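Local coordinates for FMN-dependent nitronate monooxygenase (PDB 5LSM), which probably oxidises propionate 3-nitronate to 3-oxopropanoate with molecular oxygen, using a bound FMN cofactor, and so detoxifies nitronates, at residues Gly39-Cys43 with Ala44-Leu48. Sequence-based numbering, arbitrary orientation.
Sequences GSLPC and AMLSL
C43 and L46 are the first and last residues of a type I beta turn. L46 N donates to C43 O over 3.2 Å. The turn folds the L46 side chain back over the end of strand 39-42. Its CD2 branch does the touching. L46 CD2 lies 3.5 Å from P42 O and 4.2 Å from C43 SG. L46 CD2 is 4.4 Å from L41 CD1, a looser apolar contact. The C43 thiol is anti to its own carbonyl carbon (chi1 -59°), which sets SG beside the C43 backbone N. A water bridges the strand end to the turn. It accepts from M45 N at 3.0 Å and donates weakly to P42 O. P42 O thus has the L46 methyl and a water against it.

Further out, backbone bonds of L41 and C43 to N69 tie the strand end to strand 66-71. L41 and C43 also pack on helix 48-59, which S47 caps through its OG to A50 N. This is the strand-to-helix loop at the C-terminal end of a TIM-barrel strand, where such enzymes usually hold their cofactor. P42 accordingly lies near the FMN and the FMN-binding residues A21 and N69. The chemistry is one direct backbone bond, one water bridge and van der Waals packing of L46 CD2 against P42 O, C43 SG and L41 CD1, which together imply a compact reversal beside the flavin pocket.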
loop_
_atom_site.group_PDB
_atom_site.type_symbol
_atom_site.label_atom_id
_atom_site.label_comp_id
_atom_site.label_asym_id
_atom_site.label_seq_id
_atom_site.Cartn_x
_atom_site.Cartn_y
_atom_site.Cartn_z
ATOM N N GLY A 39 6.918 22.373 12.095
ATOM C CA GLY A 39 6.041 21.856 13.153
ATOM C C GLY A 39 4.583 22.156 12.864
ATOM O O GLY A 39 4.276 23.112 12.164
ATOM N N SER A 40 3.687 21.345 13.407
ATOM C CA SER A 40 2.293 21.366 13.007
ATOM C C SER A 40 1.369 21.289 14.209
ATOM O O SER A 40 1.570 20.454 15.105
ATOM C CB SER A 40 1.988 20.195 12.072
ATOM O OG SER A 40 2.779 20.248 10.900
ATOM N N LEU A 41 0.363 22.172 14.223
ATOM C CA LEU A 41 -0.683 22.166 15.243
ATOM C C LEU A 41 -1.959 21.592 14.633
ATOM O O LEU A 41 -2.522 22.170 13.695
ATOM C CB LEU A 41 -0.932 23.587 15.784
ATOM C CG LEU A 41 -2.018 23.724 16.864
ATOM C CD1 LEU A 41 -1.695 22.927 18.106
ATOM C CD2 LEU A 41 -2.276 25.175 17.248
ATOM N N PRO A 42 -2.354 20.392 15.086
ATOM C CA PRO A 42 -3.657 19.859 14.684
ATOM C C PRO A 42 -4.781 20.641 15.361
ATOM O O PRO A 42 -4.770 20.782 16.579
ATOM C CB PRO A 42 -3.611 18.415 15.181
ATOM C CG PRO A 42 -2.658 18.428 16.341
ATOM C CD PRO A 42 -1.691 19.554 16.107
ATOM N N CYS A 43 -5.684 21.209 14.565
ATOM C CA CYS A 43 -6.777 22.035 15.099
ATOM C C CYS A 43 -8.164 21.428 14.998
ATOM O O CYS A 43 -9.109 22.024 15.465
ATOM C CB CYS A 43 -6.781 23.400 14.421
ATOM S SG CYS A 43 -5.225 24.246 14.684
ATOM N N ALA A 44 -8.293 20.225 14.450
ATOM C CA ALA A 44 -9.620 19.650 14.212
ATOM C C ALA A 44 -10.463 19.522 15.497
ATOM O O ALA A 44 -11.686 19.637 15.448
ATOM C CB ALA A 44 -9.497 18.296 13.515
ATOM N N MET A 45 -9.824 19.238 16.625
ATOM C CA MET A 45 -10.550 19.019 17.875
ATOM C C MET A 45 -10.493 20.198 18.866
ATOM O O MET A 45 -10.884 20.045 20.014
ATOM C CB MET A 45 -10.005 17.783 18.586
ATOM C CG MET A 45 -10.044 16.511 17.770
ATOM S SD MET A 45 -9.248 15.162 18.660
ATOM C CE MET A 45 -9.950 13.763 17.784
ATOM N N LEU A 46 -10.017 21.364 18.432
ATOM C CA LEU A 46 -9.813 22.500 19.349
ATOM C C LEU A 46 -11.019 23.429 19.350
ATOM O O LEU A 46 -11.498 23.817 18.313
ATOM C CB LEU A 46 -8.556 23.298 18.948
ATOM C CG LEU A 46 -7.228 22.928 19.618
ATOM C CD1 LEU A 46 -7.157 21.465 19.999
ATOM C CD2 LEU A 46 -6.043 23.298 18.730
ATOM N N SER A 47 -11.521 23.774 20.522
ATOM C CA SER A 47 -12.422 24.931 20.638
ATOM C C SER A 47 -11.662 26.180 20.198
ATOM O O SER A 47 -10.426 26.183 20.170
ATOM C CB SER A 47 -12.836 25.116 22.080
ATOM O OG SER A 47 -11.703 25.541 22.824
ATOM N N LEU A 48 -12.396 27.265 19.961
ATOM C CA LEU A 48 -11.780 28.551 19.633
ATOM C C LEU A 48 -10.849 29.054 20.745
ATOM O O LEU A 48 -9.815 29.645 20.472
ATOM C CB LEU A 48 -12.852 29.593 19.319
ATOM C CG LEU A 48 -13.611 29.331 18.009
ATOM C CD1 LEU A 48 -14.854 30.221 17.874
ATOM C CD2 LEU A 48 -12.680 29.511 16.815
HETATM O O HOH W 1 -7.020 19.016 17.519
#